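Local coordinates for uncharacterized ACR, COG1565 superfamily (Burkholderia thailandensis, PDB 4F3N), which is of unknown function but has a methyltransferase fold and is probably an S-adenosylmethionine-dependent methyltransferase, perhaps one acting on protein arginine, at residues A[126-138]-A[412-424]. Residues are numbered along the deposited sequence; the frame is centred on the assembly and turned at random.
Sequences ARPVAQALDASGT and FSRGIDGALDAFA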
loop_
_atom_site.group_PDB
_atom_site.type_symbol
_atom_site.label_atom_id
_atom_site.label_comp_id
_atom_site.label_asym_id
_atom_site.label_seq_id
_atom_site.Cartn_x
_atom_site.Cartn_y
_atom_site.Cartn_z
ATOM N N ALA A 126 2.834 0.086 -17.549
ATOM C CA ALA A 126 2.806 -1.000 -18.527
ATOM C C ALA A 126 4.174 -1.231 -19.158
ATOM O O ALA A 126 4.548 -2.362 -19.506
ATOM C CB ALA A 126 1.701 -0.757 -19.588
ATOM N N ARG A 127 4.972 -0.175 -19.306
ATOM C CA ARG A 127 6.291 -0.354 -19.925
ATOM C C ARG A 127 7.287 -1.205 -19.133
ATOM O O ARG A 127 7.746 -2.239 -19.640
ATOM C CB ARG A 127 6.846 0.985 -20.364
ATOM C CG ARG A 127 5.948 1.524 -21.474
ATOM C CD ARG A 127 6.218 2.941 -21.902
ATOM N NE ARG A 127 5.162 3.362 -22.842
ATOM C CZ ARG A 127 5.220 4.452 -23.595
ATOM N NH1 ARG A 127 6.277 5.265 -23.530
ATOM N NH2 ARG A 127 4.206 4.727 -24.421
ATOM N N PRO A 128 7.597 -0.810 -17.884
ATOM C CA PRO A 128 8.399 -1.751 -17.072
ATOM C C PRO A 128 7.727 -3.082 -16.772
ATOM O O PRO A 128 8.428 -4.089 -16.627
ATOM C CB PRO A 128 8.698 -0.955 -15.776
ATOM C CG PRO A 128 7.683 0.164 -15.758
ATOM C CD PRO A 128 7.296 0.449 -17.173
ATOM N N VAL A 129 6.406 -3.146 -16.674
ATOM C CA VAL A 129 5.746 -4.433 -16.517
ATOM C C VAL A 129 6.044 -5.322 -17.731
ATOM O O VAL A 129 6.452 -6.461 -17.590
ATOM C CB VAL A 129 4.245 -4.278 -16.260
ATOM C CG1 VAL A 129 3.484 -5.616 -16.314
ATOM C CG2 VAL A 129 4.079 -3.649 -14.865
ATOM N N ALA A 130 5.888 -4.779 -18.921
ATOM C CA ALA A 130 6.184 -5.556 -20.143
ATOM C C ALA A 130 7.666 -5.961 -20.198
ATOM O O ALA A 130 8.015 -7.100 -20.553
ATOM C CB ALA A 130 5.758 -4.756 -21.375
ATOM N N GLN A 131 8.553 -5.043 -19.844
ATOM C CA GLN A 131 9.960 -5.353 -19.821
ATOM C C GLN A 131 10.281 -6.478 -18.840
ATOM O O GLN A 131 11.115 -7.330 -19.143
ATOM C CB GLN A 131 10.808 -4.108 -19.534
ATOM C CG GLN A 131 12.268 -4.337 -19.841
ATOM C CD GLN A 131 13.124 -3.064 -19.777
ATOM O OE1 GLN A 131 12.920 -2.212 -18.929
ATOM N NE2 GLN A 131 14.090 -2.938 -20.695
ATOM N N ALA A 132 9.640 -6.506 -17.677
ATOM C CA ALA A 132 9.876 -7.565 -16.699
ATOM C C ALA A 132 9.318 -8.898 -17.188
ATOM O O ALA A 132 9.964 -9.938 -17.000
ATOM C CB ALA A 132 9.282 -7.183 -15.341
ATOM N N LEU A 133 8.132 -8.867 -17.821
ATOM C CA LEU A 133 7.542 -10.082 -18.425
ATOM C C LEU A 133 8.511 -10.637 -19.479
ATOM O O LEU A 133 8.799 -11.815 -19.499
ATOM C CB LEU A 133 6.195 -9.768 -19.050
ATOM C CG LEU A 133 5.063 -9.496 -18.066
ATOM C CD1 LEU A 133 3.887 -8.841 -18.791
ATOM C CD2 LEU A 133 4.600 -10.723 -17.273
ATOM N N ASP A 134 8.995 -9.778 -20.368
ATOM C CA ASP A 134 9.916 -10.234 -21.427
ATOM C C ASP A 134 11.182 -10.828 -20.842
ATOM O O ASP A 134 11.693 -11.861 -21.315
ATOM C CB ASP A 134 10.374 -9.054 -22.293
ATOM C CG ASP A 134 9.277 -8.512 -23.224
ATOM O OD1 ASP A 134 8.317 -9.235 -23.548
ATOM O OD2 ASP A 134 9.430 -7.353 -23.667
ATOM N N ALA A 135 11.768 -10.098 -19.904
ATOM C CA ALA A 135 13.053 -10.486 -19.312
ATOM C C ALA A 135 12.974 -11.816 -18.549
ATOM O O ALA A 135 13.946 -12.598 -18.569
ATOM C CB ALA A 135 13.560 -9.372 -18.420
ATOM N N SER A 136 11.839 -12.075 -17.879
ATOM C CA SER A 136 11.614 -13.306 -17.146
ATOM C C SER A 136 10.938 -14.414 -17.949
ATOM O O SER A 136 10.797 -15.524 -17.448
ATOM C CB SER A 136 10.808 -13.063 -15.867
ATOM O OG SER A 136 9.525 -12.572 -16.156
ATOM N N GLY A 137 10.530 -14.109 -19.171
ATOM C CA GLY A 137 9.802 -15.066 -20.028
ATOM C C GLY A 137 8.489 -15.504 -19.433
ATOM O O GLY A 137 8.108 -16.665 -19.551
ATOM N N THR A 138 7.760 -14.570 -18.837
ATOM C CA THR A 138 6.478 -14.877 -18.223
ATOM C C THR A 138 5.358 -14.085 -18.889
ATOM O O THR A 138 5.618 -13.171 -19.717
ATOM C CB THR A 138 6.532 -14.603 -16.718
ATOM O OG1 THR A 138 6.867 -13.234 -16.502
ATOM C CG2 THR A 138 7.575 -15.518 -16.026
ATOM N N PHE A 412 11.226 -6.351 -6.731
ATOM C CA PHE A 412 11.994 -7.567 -6.525
ATOM C C PHE A 412 11.842 -8.474 -7.744
ATOM O O PHE A 412 10.850 -8.404 -8.496
ATOM C CB PHE A 412 11.481 -8.288 -5.270
ATOM C CG PHE A 412 11.539 -7.462 -4.023
ATOM C CD1 PHE A 412 12.731 -7.324 -3.350
ATOM C CD2 PHE A 412 10.414 -6.776 -3.553
ATOM C CE1 PHE A 412 12.801 -6.541 -2.205
ATOM C CE2 PHE A 412 10.484 -6.003 -2.413
ATOM C CZ PHE A 412 11.668 -5.919 -1.726
ATOM N N SER A 413 12.784 -9.386 -7.934
ATOM C CA SER A 413 12.741 -10.233 -9.093
ATOM C C SER A 413 13.417 -11.571 -8.873
ATOM O O SER A 413 14.193 -11.755 -7.943
ATOM C CB SER A 413 13.356 -9.563 -10.323
ATOM O OG SER A 413 14.719 -9.227 -10.094
ATOM N N ARG A 414 13.030 -12.503 -9.728
ATOM C CA ARG A 414 13.733 -13.777 -9.880
ATOM C C ARG A 414 13.783 -14.074 -11.357
ATOM O O ARG A 414 12.782 -13.965 -12.075
ATOM C CB ARG A 414 13.026 -14.904 -9.174
ATOM C CG ARG A 414 12.954 -14.729 -7.687
ATOM C CD ARG A 414 12.489 -16.036 -7.085
ATOM N NE ARG A 414 12.174 -15.939 -5.668
ATOM C CZ ARG A 414 12.953 -16.386 -4.694
ATOM N NH1 ARG A 414 14.158 -16.911 -4.945
ATOM N NH2 ARG A 414 12.527 -16.289 -3.436
ATOM N N GLY A 415 14.970 -14.421 -11.839
ATOM C CA GLY A 415 15.112 -14.736 -13.228
ATOM C C GLY A 415 15.181 -13.567 -14.151
ATOM O O GLY A 415 14.974 -13.751 -15.347
ATOM N N ILE A 416 15.463 -12.376 -13.621
ATOM C CA ILE A 416 15.712 -11.199 -14.421
ATOM C C ILE A 416 17.184 -10.811 -14.218
ATOM O O ILE A 416 17.624 -10.583 -13.095
ATOM C CB ILE A 416 14.754 -10.033 -14.068
ATOM C CG1 ILE A 416 13.300 -10.428 -14.412
ATOM C CG2 ILE A 416 15.132 -8.784 -14.821
ATOM C CD1 ILE A 416 12.282 -9.326 -14.175
ATOM N N ASP A 417 17.937 -10.782 -15.318
ATOM C CA ASP A 417 19.360 -10.456 -15.295
ATOM C C ASP A 417 19.421 -9.075 -15.922
ATOM O O ASP A 417 18.767 -8.800 -16.918
ATOM C CB ASP A 417 20.154 -11.474 -16.156
ATOM C CG ASP A 417 19.672 -12.917 -15.981
ATOM O OD1 ASP A 417 19.869 -13.440 -14.894
ATOM O OD2 ASP A 417 19.141 -13.528 -16.962
ATOM N N GLY A 418 20.224 -8.197 -15.389
ATOM C CA GLY A 418 20.265 -6.868 -15.935
ATOM C C GLY A 418 19.244 -5.989 -15.232
ATOM O O GLY A 418 18.668 -6.393 -14.207
ATOM N N ALA A 419 19.021 -4.818 -15.804
ATOM C CA ALA A 419 18.258 -3.730 -15.166
ATOM C C ALA A 419 17.023 -3.456 -16.000
ATOM O O ALA A 419 17.033 -3.709 -17.216
ATOM C CB ALA A 419 19.120 -2.463 -15.109
ATOM N N LEU A 420 15.956 -2.947 -15.382
ATOM C CA LEU A 420 14.859 -2.336 -16.117
ATOM C C LEU A 420 15.198 -0.900 -16.406
ATOM O O LEU A 420 15.823 -0.224 -15.567
ATOM C CB LEU A 420 13.527 -2.308 -15.346
ATOM C CG LEU A 420 12.966 -3.627 -14.846
ATOM C CD1 LEU A 420 11.640 -3.310 -14.142
ATOM C CD2 LEU A 420 12.820 -4.634 -15.979
ATOM N N ASP A 421 14.766 -0.447 -17.568
ATOM C CA ASP A 421 14.906 0.966 -17.967
ATOM C C ASP A 421 14.286 1.852 -16.885
ATOM O O ASP A 421 14.789 2.934 -16.584
ATOM C CB ASP A 421 14.229 1.213 -19.326
ATOM C CG ASP A 421 14.925 0.464 -20.482
ATOM O OD1 ASP A 421 15.994 -0.138 -20.264
ATOM O OD2 ASP A 421 14.383 0.455 -21.595
ATOM N N ALA A 422 13.201 1.392 -16.270
ATOM C CA ALA A 422 12.539 2.235 -15.264
ATOM C C ALA A 422 13.373 2.581 -14.050
ATOM O O ALA A 422 13.093 3.611 -13.407
ATOM C CB ALA A 422 11.205 1.635 -14.838
ATOM N N PHE A 423 14.398 1.780 -13.756
ATOM C CA PHE A 423 15.271 2.013 -12.620
ATOM C C PHE A 423 16.699 2.384 -13.051
ATOM O O PHE A 423 17.575 2.540 -12.184
ATOM C CB PHE A 423 15.354 0.772 -11.718
ATOM C CG PHE A 423 14.056 0.389 -11.015
ATOM C CD1 PHE A 423 13.547 1.146 -9.967
ATOM C CD2 PHE A 423 13.370 -0.746 -11.395
ATOM C CE1 PHE A 423 12.383 0.755 -9.312
ATOM C CE2 PHE A 423 12.189 -1.139 -10.764
ATOM C CZ PHE A 423 11.702 -0.388 -9.716
ATOM N N ALA A 424 16.959 2.544 -14.350
ATOM C CA ALA A 424 18.376 2.669 -14.851
ATOM C C ALA A 424 19.032 4.038 -14.628
ATOM O O ALA A 424 20.256 4.196 -14.779
ATOM C CB ALA A 424 18.448 2.295 -16.334
HETATM O O HOH W 1 11.449 -0.360 -17.666
HETATM O O HOH W 2 16.711 -11.333 -17.774
#
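The chain leaving strand 407-414 runs back antiparallel to helix 118-136, as the CA pairing of I416 with S136 at one end (5.4 Å) and of A422 with P128 at the other (6.0 Å) demonstrates. I416 forks over the last helical turn: its CG1 is anti to the carbonyl carbon (chi1 -64°), which sends CD1 over A132, 3.9 Å from A132 CB, while CG2 meets A135 CB. One helical turn before A135, Q131 CB and CG run past L420 CD2, and A422 CB packs 3.7 Å from P128 CB. Q131 makes the direct polar bonds: its extended chain places OE1 2.9 Å from D421 N, the donor tilted 25° from the carbonyl plane. Q131 OE1 also accepts from a water bound to A422 N, thus serving two successive backbone N-H groups, the second indirectly. Q131 NE2 adds a weak bond to D421 OD1 (3.4 Å), with amide and carboxylate planes 78° apart. A second water links A135 O to D417 N. At the helix end, A132 O accepts hydrogen bonds from S136 N and S136 OG on opposite faces of its plane; T138 N bonds to L133 O and G137, with positive phi, is the C-prime residue of a Schellman motif. I416 and L420 also touch A293 and F295 of the seven-stranded sheet, whose order 3-2-1-4-5-7-6 with 407-414 antiparallel is the hallmark of the Rossmann-like class I methyltransferase fold.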